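Local coordinates for MdbA protein (Corynebacterium matruchotii ATCC 14266, PDB 6BO0), which probably catalyses thiol-disulfide exchange in exported proteins as a membrane-anchored oxidoreductase of the DsbA family, at residues 99-102 with 108-111; 135-140 with 144-149; 11-16 with 112-117; 87-92 with 121-126. All blocks are in the same frame, centred on the assembly; numbering follows the deposited sequence. Where two conformers were deposited one is given.

Contact 1: 99-102 with 108-111; sequences TIAK and VYWN
I100 and A101 of one helix rest on V108 and Y109 of the next, an apolar contact in which all four residues are buried. The branch methyl of I100 does most of the work: placed opposite the backbone N by chi1 of -60°, CG2 comes down on the backbone of the neighbouring helix, 3.5 Å from Y109 N. From there the same methyl also reaches both flanking side chains, with I100 CG2 3.7 Å from V108 CG1 and 3.9 Å from Y109 CB. A101 meets the phenol instead, its CB lying 3.7 Å from Y109 CD1 and approaching the ring at a slant. The small A101 side chain is consistent with the close approach of the helices here, the CA atoms of A101 and Y109 being 5.6 Å apart.

The next shell closes around this core. V28 of strand 27-31 packs on both A101 and Y109, tying the helix pair to the sheet, while T145 and I149 of helix 143-151 press on I100. At the start of the second helix V108 N is hydrogen-bonded to S105 OG. W110, next after Y109, turns its indole away to helix 51-68, with NE1 hydrogen-bonded to E15 OE2. Two consecutive helices joined by a tight turn make this an alpha-helical hairpin, part of the helical insertion that DsbA-like proteins carry within the thioredoxin fold.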
loop_
_atom_site.group_PDB
_atom_site.type_symbol
_atom_site.label_atom_id
_atom_site.label_comp_id
_atom_site.label_asym_id
_atom_site.label_seq_id
_atom_site.Cartn_x
_atom_site.Cartn_y
_atom_site.Cartn_z
ATOM N N THR A 99 -2.728 6.816 6.224
ATOM C CA THR A 99 -3.718 7.288 7.191
ATOM C C THR A 99 -4.786 6.218 7.418
ATOM O O THR A 99 -5.187 5.931 8.559
ATOM C CB THR A 99 -4.377 8.590 6.699
ATOM O OG1 THR A 99 -3.379 9.580 6.468
ATOM C CG2 THR A 99 -5.373 9.127 7.704
ATOM N N ILE A 100 -5.240 5.610 6.315
ATOM C CA ILE A 100 -6.213 4.528 6.420
ATOM C C ILE A 100 -5.587 3.305 7.125
ATOM O O ILE A 100 -6.212 2.687 7.987
ATOM C CB ILE A 100 -6.760 4.157 5.030
ATOM C CG1 ILE A 100 -7.451 5.358 4.386
ATOM C CG2 ILE A 100 -7.674 2.978 5.076
ATOM C CD1 ILE A 100 -7.785 5.177 2.926
ATOM N N ALA A 101 -4.357 2.972 6.757
ATOM C CA ALA A 101 -3.679 1.840 7.387
ATOM C C ALA A 101 -3.572 2.011 8.888
ATOM O O ALA A 101 -3.712 1.034 9.629
ATOM C CB ALA A 101 -2.295 1.651 6.802
ATOM N N LYS A 102 -3.253 3.222 9.323
ATOM C CA LYS A 102 -2.996 3.476 10.728
ATOM C C LYS A 102 -4.288 3.595 11.544
ATOM O O LYS A 102 -4.360 3.100 12.677
ATOM C CB LYS A 102 -2.154 4.748 10.886
ATOM C CG LYS A 102 -1.620 4.938 12.302
ATOM C CD LYS A 102 -0.730 6.154 12.428
ATOM C CE LYS A 102 -0.188 6.195 13.835
ATOM N NZ LYS A 102 0.777 7.269 14.109
ATOM N N VAL A 108 -10.866 -1.333 4.255
ATOM C CA VAL A 108 -10.806 -0.047 3.566
ATOM C C VAL A 108 -9.397 0.178 3.026
ATOM O O VAL A 108 -9.224 0.635 1.889
ATOM C CB VAL A 108 -11.283 1.084 4.495
ATOM C CG1 VAL A 108 -11.125 2.436 3.817
ATOM C CG2 VAL A 108 -12.722 0.889 4.880
ATOM N N TYR A 109 -8.385 -0.161 3.818
ATOM C CA TYR A 109 -7.007 -0.037 3.359
ATOM C C TYR A 109 -6.770 -0.842 2.078
ATOM O O TYR A 109 -6.212 -0.339 1.099
ATOM C CB TYR A 109 -6.022 -0.474 4.450
ATOM C CG TYR A 109 -4.610 -0.485 3.919
ATOM C CD1 TYR A 109 -3.920 0.689 3.676
ATOM C CD2 TYR A 109 -3.989 -1.664 3.579
ATOM C CE1 TYR A 109 -2.638 0.686 3.134
ATOM C CE2 TYR A 109 -2.718 -1.685 3.016
ATOM C CZ TYR A 109 -2.046 -0.516 2.805
ATOM O OH TYR A 109 -0.792 -0.569 2.253
ATOM N N TRP A 110 -7.162 -2.111 2.107
ATOM C CA TRP A 110 -6.929 -2.991 0.976
ATOM C C TRP A 110 -7.585 -2.458 -0.293
ATOM O O TRP A 110 -6.966 -2.399 -1.365
ATOM C CB TRP A 110 -7.472 -4.385 1.313
ATOM C CG TRP A 110 -7.286 -5.362 0.227
ATOM C CD1 TRP A 110 -8.177 -5.682 -0.759
ATOM C CD2 TRP A 110 -6.117 -6.116 -0.044
ATOM N NE1 TRP A 110 -7.640 -6.605 -1.619
ATOM C CE2 TRP A 110 -6.374 -6.890 -1.197
ATOM C CE3 TRP A 110 -4.882 -6.232 0.576
ATOM C CZ2 TRP A 110 -5.431 -7.747 -1.728
ATOM C CZ3 TRP A 110 -3.955 -7.097 0.038
ATOM C CH2 TRP A 110 -4.239 -7.834 -1.090
ATOM N N ASN A 111 -8.847 -2.076 -0.173
ATOM C CA ASN A 111 -9.565 -1.561 -1.326
ATOM C C ASN A 111 -9.013 -0.219 -1.824
ATOM O O ASN A 111 -8.943 0.023 -3.032
ATOM C CB ASN A 111 -11.065 -1.481 -1.053
ATOM C CG ASN A 111 -11.721 -2.836 -1.049
ATOM O OD1 ASN A 111 -11.553 -3.599 -1.989
ATOM N ND2 ASN A 111 -12.441 -3.157 0.016
#

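Contact 2: 135-140 with 144-149; sequences MAKILG and ETVKKI
A chi1 of -65° sets CG1 of I149 opposite its own carbonyl carbon, and a nearly straight chi2 of 170° then carries CD1 out to A136, where it ends 3.5 Å from A136 CB. One turn away V146 makes the second touch. Its CG2 branch, lying beside the backbone N, nestles against the root of K137, 3.7 Å from K137 CB and 3.8 Å from K137 CA.

K137 therefore contributes aliphatic carbon at its base, while its chain runs extended as far as CE and then bends at the last torsion, NZ lying away from V146; its ion pair with D143 is long and weak. The A136 side of the contact is buried and the K137 side lies near the surface. On the inner side F112 of helix 106-118 packs on A136, and A96 and T99 of helix 89-103 pack on I149. K148 reaches D103 in a salt bridge, a further tie to helix 89-103.

Between the two helices the chain turns at G140, whose phi of 100° suits glycine. G140 N bonds to K137 O at 3.0 Å, and A141 N to A136 O. These paired bonds are a Schellman motif, here closing the first helix of a short alpha-helical hairpin.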
loop_
_atom_site.group_PDB
_atom_site.type_symbol
_atom_site.label_atom_id
_atom_site.label_comp_id
_atom_site.label_asym_id
_atom_site.label_seq_id
_atom_site.Cartn_x
_atom_site.Cartn_y
_atom_site.Cartn_z
ATOM N N MET A 135 -12.357 10.069 -2.013
ATOM C CA MET A 135 -12.298 8.677 -2.487
ATOM C C MET A 135 -12.336 7.678 -1.313
ATOM O O MET A 135 -13.004 6.649 -1.357
ATOM C CB MET A 135 -11.042 8.480 -3.359
ATOM C CG MET A 135 -11.066 9.311 -4.637
ATOM S SD MET A 135 -9.429 9.479 -5.363
ATOM C CE MET A 135 -9.570 8.457 -6.792
ATOM N N ALA A 136 -11.614 8.033 -0.259
ATOM C CA ALA A 136 -11.600 7.217 0.948
ATOM C C ALA A 136 -12.995 7.110 1.548
ATOM O O ALA A 136 -13.415 6.028 1.993
ATOM C CB ALA A 136 -10.600 7.777 1.967
ATOM N N LYS A 137 -13.733 8.229 1.560
ATOM C CA LYS A 137 -15.104 8.209 2.066
ATOM C C LYS A 137 -15.974 7.246 1.247
ATOM O O LYS A 137 -16.723 6.442 1.812
ATOM C CB LYS A 137 -15.693 9.606 2.058
ATOM C CG LYS A 137 -17.093 9.691 2.666
ATOM C CD LYS A 137 -17.594 11.119 2.727
ATOM C CE LYS A 137 -18.979 11.192 3.359
ATOM N NZ LYS A 137 -18.967 10.779 4.783
ATOM N N ILE A 138 -15.859 7.319 -0.071
ATOM C CA ILE A 138 -16.623 6.451 -0.952
ATOM C C ILE A 138 -16.307 4.964 -0.661
ATOM O O ILE A 138 -17.198 4.104 -0.725
ATOM C CB ILE A 138 -16.359 6.826 -2.432
ATOM C CG1 ILE A 138 -16.983 8.206 -2.760
ATOM C CG2 ILE A 138 -16.929 5.778 -3.383
ATOM C CD1 ILE A 138 -16.460 8.857 -4.028
ATOM N N LEU A 139 -15.047 4.676 -0.320
ATOM C CA LEU A 139 -14.607 3.306 -0.025
ATOM C C LEU A 139 -14.792 2.903 1.434
ATOM O O LEU A 139 -14.310 1.858 1.837
ATOM C CB LEU A 139 -13.172 3.097 -0.477
ATOM C CG LEU A 139 -13.008 3.196 -1.994
ATOM C CD1 LEU A 139 -11.563 2.803 -2.334
ATOM C CD2 LEU A 139 -13.979 2.352 -2.786
ATOM N N GLY A 140 -15.512 3.701 2.207
ATOM C CA GLY A 140 -15.947 3.271 3.520
ATOM C C GLY A 140 -15.148 3.751 4.708
ATOM O O GLY A 140 -15.389 3.290 5.822
ATOM N N GLU A 144 -13.445 10.463 10.736
ATOM C CA GLU A 144 -12.203 11.060 11.210
ATOM C C GLU A 144 -11.028 10.751 10.271
ATOM O O GLU A 144 -10.110 11.570 10.125
ATOM C CB GLU A 144 -11.916 10.565 12.629
ATOM C CG GLU A 144 -10.687 11.159 13.274
ATOM C CD GLU A 144 -10.760 12.642 13.596
ATOM O OE1 GLU A 144 -11.810 13.323 13.372
ATOM O OE2 GLU A 144 -9.719 13.156 14.059
ATOM N N THR A 145 -11.058 9.566 9.664
ATOM C CA THR A 145 -10.009 9.203 8.701
ATOM C C THR A 145 -10.050 10.125 7.491
ATOM O O THR A 145 -9.028 10.600 7.024
ATOM C CB THR A 145 -10.155 7.754 8.278
ATOM O OG1 THR A 145 -10.099 6.933 9.447
ATOM C CG2 THR A 145 -9.114 7.318 7.259
ATOM N N VAL A 146 -11.250 10.361 6.986
ATOM C CA VAL A 146 -11.450 11.245 5.852
ATOM C C VAL A 146 -10.893 12.639 6.187
ATOM O O VAL A 146 -10.184 13.242 5.392
ATOM C CB VAL A 146 -12.949 11.279 5.474
ATOM C CG1 VAL A 146 -13.220 12.309 4.383
ATOM C CG2 VAL A 146 -13.421 9.907 4.997
ATOM N N LYS A 147 -11.248 13.145 7.379
ATOM C CA LYS A 147 -10.731 14.448 7.800
ATOM C C LYS A 147 -9.193 14.457 7.848
ATOM O O LYS A 147 -8.559 15.398 7.380
ATOM C CB LYS A 147 -11.314 14.805 9.162
ATOM C CG LYS A 147 -10.897 16.171 9.674
ATOM C CD LYS A 147 -11.200 16.345 11.147
ATOM C CE LYS A 147 -12.673 16.405 11.381
ATOM N NZ LYS A 147 -12.911 16.656 12.822
ATOM N N LYS A 148 -8.597 13.418 8.449
ATOM C CA LYS A 148 -7.153 13.401 8.596
ATOM C C LYS A 148 -6.466 13.341 7.238
ATOM O O LYS A 148 -5.377 13.898 7.068
ATOM C CB LYS A 148 -6.707 12.233 9.435
ATOM C CG LYS A 148 -6.964 12.446 10.922
ATOM C CD LYS A 148 -6.319 11.314 11.693
ATOM C CE LYS A 148 -6.670 11.325 13.147
ATOM N NZ LYS A 148 -5.804 10.328 13.814
ATOM N N ILE A 149 -7.049 12.613 6.272
ATOM C CA ILE A 149 -6.469 12.611 4.919
ATOM C C ILE A 149 -6.487 14.027 4.336
ATOM O O ILE A 149 -5.468 14.556 3.875
ATOM C CB ILE A 149 -7.211 11.639 3.987
ATOM C CG1 ILE A 149 -7.044 10.188 4.468
ATOM C CG2 ILE A 149 -6.683 11.799 2.555
ATOM C CD1 ILE A 149 -7.920 9.191 3.758
#

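Contact 3: 11-16 with 112-117; sequences ETYNET and FRTMLM
Y13 belongs to the N-terminal segment of the crystallised chain, which leaves helix 9-12 and runs across helix 106-118, meeting T114 and M115. The phenol lies flat over the root of M115. M115 CB sits above the ring centre, 3.8 Å from the Y13 centroid and 13° off its normal, which makes a CH-pi contact. M115 CG continues over the same face to stand 3.7 Å from Y13 CE2. With CG opposite the backbone N, bends at chi2 (-79°) and chi3 (-65°) bring the CE methyl of M115 back to lie 3.6 Å above one face of F112, toward the rim.

The second face of the Y13 ring is met by CG2 of T12, the preceding residue, so the phenol is held between two aliphatic groups. T114 touches at a slant with its methyl, T114 CG2 to Y13 CD1 being 3.8 Å; its hydroxyl is hydrogen-bonded to W110 O in its own helix. Farther out, Y13 OH is hydrogen-bonded to E119 OE2, F9 meets the ring edge-to-face, and L139 packs against the tyrosine. Two residues on, E15 N is hydrogen-bonded to N111 OD1, fastening the segment to the helix through its backbone as well. An aromatic anchor thus pins the N-terminal segment to the helical insertion of a DsbA-like thioredoxin fold.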
loop_
_atom_site.group_PDB
_atom_site.type_symbol
_atom_site.label_atom_id
_atom_site.label_comp_id
_atom_site.label_asym_id
_atom_site.label_seq_id
_atom_site.Cartn_x
_atom_site.Cartn_y
_atom_site.Cartn_z
ATOM N N GLU A 11 -18.486 0.132 -5.897
ATOM C CA GLU A 11 -18.814 -1.178 -6.474
ATOM C C GLU A 11 -17.562 -1.893 -6.947
ATOM O O GLU A 11 -17.460 -3.105 -6.859
ATOM C CB GLU A 11 -19.779 -1.038 -7.666
ATOM C CG GLU A 11 -21.116 -0.374 -7.364
ATOM C CD GLU A 11 -21.975 -0.083 -8.614
ATOM O OE1 GLU A 11 -21.511 -0.272 -9.773
ATOM O OE2 GLU A 11 -23.145 0.343 -8.451
ATOM N N THR A 12 -16.622 -1.128 -7.474
ATOM C CA THR A 12 -15.441 -1.675 -8.114
ATOM C C THR A 12 -14.412 -2.201 -7.111
ATOM O O THR A 12 -13.827 -3.265 -7.335
ATOM C CB THR A 12 -14.826 -0.607 -9.052
ATOM O OG1 THR A 12 -15.837 -0.161 -9.970
ATOM C CG2 THR A 12 -13.680 -1.156 -9.854
ATOM N N TYR A 13 -14.202 -1.447 -6.029
ATOM C CA TYR A 13 -13.182 -1.727 -5.044
ATOM C C TYR A 13 -13.851 -2.071 -3.725
ATOM O O TYR A 13 -13.903 -1.264 -2.805
ATOM C CB TYR A 13 -12.238 -0.521 -4.940
ATOM C CG TYR A 13 -11.636 -0.173 -6.289
ATOM C CD1 TYR A 13 -10.709 -1.003 -6.893
ATOM C CD2 TYR A 13 -12.013 0.978 -6.960
ATOM C CE1 TYR A 13 -10.188 -0.716 -8.146
ATOM C CE2 TYR A 13 -11.486 1.282 -8.197
ATOM C CZ TYR A 13 -10.572 0.432 -8.787
ATOM O OH TYR A 13 -10.060 0.741 -10.028
ATOM N N ASN A 14 -14.368 -3.299 -3.664
ATOM C CA ASN A 14 -15.231 -3.703 -2.576
ATOM C C ASN A 14 -14.999 -5.121 -2.124
ATOM O O ASN A 14 -15.933 -5.844 -1.787
ATOM C CB ASN A 14 -16.698 -3.519 -2.965
ATOM C CG ASN A 14 -17.615 -3.530 -1.768
ATOM O OD1 ASN A 14 -17.333 -2.921 -0.725
ATOM N ND2 ASN A 14 -18.722 -4.229 -1.906
ATOM N N GLU A 15 -13.742 -5.508 -2.097
ATOM C CA GLU A 15 -13.379 -6.809 -1.581
ATOM C C GLU A 15 -13.498 -6.880 -0.081
ATOM O O GLU A 15 -13.387 -5.862 0.609
ATOM C CB GLU A 15 -11.953 -7.102 -1.933
ATOM C CG GLU A 15 -11.733 -7.299 -3.403
ATOM C CD GLU A 15 -10.316 -7.730 -3.633
ATOM O OE1 GLU A 15 -10.043 -8.918 -3.375
ATOM O OE2 GLU A 15 -9.482 -6.861 -3.990
ATOM N N THR A 16 -13.766 -8.087 0.413
ATOM C CA THR A 16 -13.751 -8.351 1.830
ATOM C C THR A 16 -12.393 -8.842 2.217
ATOM O O THR A 16 -11.677 -9.430 1.385
ATOM C CB THR A 16 -14.726 -9.455 2.182
ATOM O OG1 THR A 16 -14.423 -10.603 1.372
ATOM C CG2 THR A 16 -16.150 -8.971 1.944
ATOM N N PHE A 112 -8.584 0.641 -0.901
ATOM C CA PHE A 112 -7.998 1.925 -1.274
ATOM C C PHE A 112 -6.662 1.727 -1.984
ATOM O O PHE A 112 -6.393 2.379 -2.995
ATOM C CB PHE A 112 -7.861 2.808 -0.043
ATOM C CG PHE A 112 -7.591 4.254 -0.345
ATOM C CD1 PHE A 112 -8.622 5.112 -0.632
ATOM C CD2 PHE A 112 -6.306 4.761 -0.315
ATOM C CE1 PHE A 112 -8.391 6.453 -0.884
ATOM C CE2 PHE A 112 -6.070 6.113 -0.527
ATOM C CZ PHE A 112 -7.124 6.942 -0.827
ATOM N N ARG A 113 -5.844 0.813 -1.471
ATOM C CA ARG A 113 -4.568 0.511 -2.131
ATOM C C ARG A 113 -4.806 -0.028 -3.535
ATOM O O ARG A 113 -4.122 0.369 -4.487
ATOM C CB ARG A 113 -3.746 -0.466 -1.290
ATOM C CG ARG A 113 -2.495 -0.965 -1.976
ATOM C CD ARG A 113 -1.638 -1.833 -1.089
ATOM N NE ARG A 113 -0.508 -2.394 -1.836
ATOM C CZ ARG A 113 -0.548 -3.503 -2.566
ATOM N NH1 ARG A 113 -1.637 -4.242 -2.629
ATOM N NH2 ARG A 113 0.520 -3.858 -3.267
ATOM N N THR A 114 -5.747 -0.951 -3.667
ATOM C CA THR A 114 -6.083 -1.494 -4.984
ATOM C C THR A 114 -6.516 -0.382 -5.933
ATOM O O THR A 114 -6.087 -0.321 -7.091
ATOM C CB THR A 114 -7.154 -2.571 -4.897
ATOM O OG1 THR A 114 -6.668 -3.651 -4.095
ATOM C CG2 THR A 114 -7.542 -3.085 -6.290
ATOM N N MET A 115 -7.385 0.491 -5.450
ATOM C CA MET A 115 -7.846 1.599 -6.253
ATOM C C MET A 115 -6.686 2.478 -6.710
ATOM O O MET A 115 -6.588 2.834 -7.874
ATOM C CB MET A 115 -8.915 2.373 -5.472
ATOM C CG MET A 115 -9.452 3.611 -6.161
ATOM S SD MET A 115 -8.419 5.065 -6.081
ATOM C CE MET A 115 -8.441 5.425 -4.322
ATOM N N LEU A 116 -5.796 2.838 -5.787
ATOM C CA LEU A 116 -4.696 3.740 -6.162
ATOM C C LEU A 116 -3.813 3.122 -7.226
ATOM O O LEU A 116 -3.354 3.808 -8.145
ATOM C CB LEU A 116 -3.836 4.078 -4.955
ATOM C CG LEU A 116 -4.432 5.011 -3.884
ATOM C CD1 LEU A 116 -3.479 5.079 -2.711
ATOM C CD2 LEU A 116 -4.694 6.383 -4.434
ATOM N N MET A 117 -3.525 1.829 -7.103
ATOM C CA MET A 117 -2.690 1.157 -8.091
ATOM C C MET A 117 -3.431 0.982 -9.412
ATOM O O MET A 117 -2.842 1.173 -10.483
ATOM C CB MET A 117 -2.209 -0.191 -7.544
ATOM C CG MET A 117 -1.188 -0.058 -6.436
ATOM S SD MET A 117 0.306 0.815 -6.990
ATOM C CE MET A 117 1.419 0.461 -5.608
#

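Contact 4: 87-92 with 121-126; sequences IGHSNK and QNIWGK
H89, the first residue of helix 89-103 after the N-cap G88, faces the turn that follows helix 120-123, with the CA atoms of H89 and G125 5.4 Å apart and G125 at a positive phi of 77°. The imidazole lies against the backbone of this turn. W124 CA stands over the ring, 3.8 Å from the H89 centroid and 12° off its normal, a CH-pi contact. I123 approaches in the ring plane, its CD1 at the edge and 3.9 Å from H89 CE1, while I123 O is 3.6 Å from the same carbon.

The indole meets the imidazole obliquely, the planes inclined at 57°, and its nearest approach to H89 is W124 CD1 to H89 CB at 3.5 Å. H89 and W124 both touch S48, the neighbour of C49, which is found here as S-hydroxycysteine, and S90 OG is hydrogen-bonded to S48 OG.

A tetraethylene glycol, probably from crystallisation, lies near W124 and is hydrogen-bonded to K126 NZ. Chemically, much of the imidazole's contact is with carbon: a CH probably polarised by its flanking amides points into the ring's pi cloud, consistent with steadying the ring next to S48, the neighbour of the probably redox-active C49.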
loop_
_atom_site.group_PDB
_atom_site.type_symbol
_atom_site.label_atom_id
_atom_site.label_comp_id
_atom_site.label_asym_id
_atom_site.label_seq_id
_atom_site.Cartn_x
_atom_site.Cartn_y
_atom_site.Cartn_z
ATOM N N ILE A 87 6.611 17.340 -3.091
ATOM C CA ILE A 87 5.397 16.738 -2.562
ATOM C C ILE A 87 4.408 16.615 -3.719
ATOM O O ILE A 87 3.712 17.551 -4.115
ATOM C CB ILE A 87 4.819 17.535 -1.386
ATOM C CG1 ILE A 87 5.878 17.700 -0.276
ATOM C CG2 ILE A 87 3.571 16.853 -0.829
ATOM C CD1 ILE A 87 6.480 16.392 0.210
ATOM N N GLY A 88 4.386 15.423 -4.274
ATOM C CA GLY A 88 3.607 15.093 -5.439
ATOM C C GLY A 88 2.686 13.916 -5.184
ATOM O O GLY A 88 2.281 13.670 -4.059
ATOM N N HIS A 89 2.378 13.204 -6.264
ATOM C CA HIS A 89 1.420 12.141 -6.191
ATOM C C HIS A 89 1.833 11.014 -5.263
ATOM O O HIS A 89 1.018 10.454 -4.520
ATOM C CB HIS A 89 1.124 11.582 -7.581
ATOM C CG HIS A 89 -0.014 10.630 -7.579
ATOM N ND1 HIS A 89 -1.323 11.066 -7.519
ATOM C CD2 HIS A 89 -0.033 9.278 -7.611
ATOM C CE1 HIS A 89 -2.101 9.998 -7.503
ATOM N NE2 HIS A 89 -1.346 8.906 -7.547
ATOM N N SER A 90 3.112 10.645 -5.317
ATOM C CA SER A 90 3.544 9.522 -4.489
ATOM C C SER A 90 3.365 9.816 -3.005
ATOM O O SER A 90 2.966 8.943 -2.214
ATOM C CB SER A 90 4.987 9.136 -4.778
ATOM O OG SER A 90 5.154 8.792 -6.149
ATOM N N ASN A 91 3.659 11.065 -2.623
ATOM C CA ASN A 91 3.455 11.498 -1.251
ATOM C C ASN A 91 1.985 11.640 -0.890
ATOM O O ASN A 91 1.578 11.239 0.211
ATOM C CB ASN A 91 4.168 12.825 -1.011
ATOM C CG ASN A 91 5.629 12.611 -0.661
ATOM O OD1 ASN A 91 5.942 12.167 0.446
ATOM N ND2 ASN A 91 6.525 12.896 -1.597
ATOM N N LYS A 92 1.186 12.226 -1.763
ATOM C CA LYS A 92 -0.234 12.426 -1.431
ATOM C C LYS A 92 -0.967 11.088 -1.331
ATOM O O LYS A 92 -1.677 10.821 -0.356
ATOM C CB LYS A 92 -0.888 13.366 -2.429
ATOM C CG LYS A 92 -0.320 14.798 -2.400
ATOM C CD LYS A 92 -0.694 15.604 -3.628
ATOM C CE LYS A 92 0.146 16.848 -3.758
ATOM N NZ LYS A 92 -0.199 17.599 -4.989
ATOM N N GLN A 121 -2.781 5.706 -13.606
ATOM C CA GLN A 121 -2.531 6.610 -14.715
ATOM C C GLN A 121 -3.601 7.660 -14.879
ATOM O O GLN A 121 -3.294 8.739 -15.369
ATOM C CB GLN A 121 -2.359 5.835 -16.001
ATOM C CG GLN A 121 -1.034 5.100 -16.000
ATOM C CD GLN A 121 -0.541 4.707 -17.360
ATOM O OE1 GLN A 121 -1.004 5.203 -18.398
ATOM N NE2 GLN A 121 0.455 3.858 -17.372
ATOM N N ASN A 122 -4.845 7.329 -14.501
ATOM C CA ASN A 122 -5.975 8.264 -14.545
ATOM C C ASN A 122 -5.912 9.348 -13.466
ATOM O O ASN A 122 -6.422 10.452 -13.641
ATOM C CB ASN A 122 -7.335 7.520 -14.370
ATOM C CG ASN A 122 -7.529 6.364 -15.330
ATOM O OD1 ASN A 122 -7.189 6.446 -16.512
ATOM N ND2 ASN A 122 -8.115 5.281 -14.824
ATOM N N ILE A 123 -5.300 9.016 -12.325
ATOM C CA ILE A 123 -5.292 9.938 -11.190
ATOM C C ILE A 123 -3.956 10.630 -10.924
ATOM O O ILE A 123 -3.925 11.598 -10.177
ATOM C CB ILE A 123 -5.791 9.240 -9.896
ATOM C CG1 ILE A 123 -4.859 8.127 -9.406
ATOM C CG2 ILE A 123 -7.201 8.731 -10.090
ATOM C CD1 ILE A 123 -5.182 7.636 -8.009
ATOM N N TRP A 124 -2.863 10.144 -11.513
ATOM C CA TRP A 124 -1.537 10.668 -11.204
ATOM C C TRP A 124 -1.497 12.162 -11.443
ATOM O O TRP A 124 -1.784 12.636 -12.547
ATOM C CB TRP A 124 -0.456 9.967 -12.035
ATOM C CG TRP A 124 0.917 10.467 -11.732
ATOM C CD1 TRP A 124 1.710 10.081 -10.716
ATOM C CD2 TRP A 124 1.642 11.458 -12.441
ATOM N NE1 TRP A 124 2.894 10.776 -10.721
ATOM C CE2 TRP A 124 2.882 11.618 -11.794
ATOM C CE3 TRP A 124 1.374 12.230 -13.572
ATOM C CZ2 TRP A 124 3.847 12.522 -12.233
ATOM C CZ3 TRP A 124 2.343 13.107 -14.015
ATOM C CH2 TRP A 124 3.558 13.257 -13.336
ATOM N N GLY A 125 -1.134 12.881 -10.391
ATOM C CA GLY A 125 -0.995 14.320 -10.452
ATOM C C GLY A 125 -2.282 15.118 -10.442
ATOM O O GLY A 125 -2.229 16.346 -10.471
ATOM N N LYS A 126 -3.427 14.443 -10.395
ATOM C CA LYS A 126 -4.724 15.070 -10.510
ATOM C C LYS A 126 -5.536 15.079 -9.236
ATOM O O LYS A 126 -6.663 15.579 -9.235
ATOM C CB LYS A 126 -5.525 14.370 -11.588
ATOM C CG LYS A 126 -4.886 14.541 -12.945
ATOM C CD LYS A 126 -5.619 13.827 -14.054
ATOM C CE LYS A 126 -4.948 14.058 -15.405
ATOM N NZ LYS A 126 -4.919 12.799 -16.189
#

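How the contacts relate
All four contacts use the helices of this DsbA-like protein. Helix 106-118 serves contacts 1 and 3, whose centres are about 10 Å apart, and helix 89-103 serves contacts 1 and 4, about 17 Å apart. Along the chain contact 1 is nested inside the loops closed by contacts 3 and 4, whose segments alternate in sequence; contact 2 follows them all. Contact 2 touches each of the others: V108 and T99 from contact 1, Y13 and F112 from contact 3, and, through M135, I123 of contact 4. The helical insertion thus forms one continuous body, linking the N-terminal segment of the crystallised chain to the surroundings of C49.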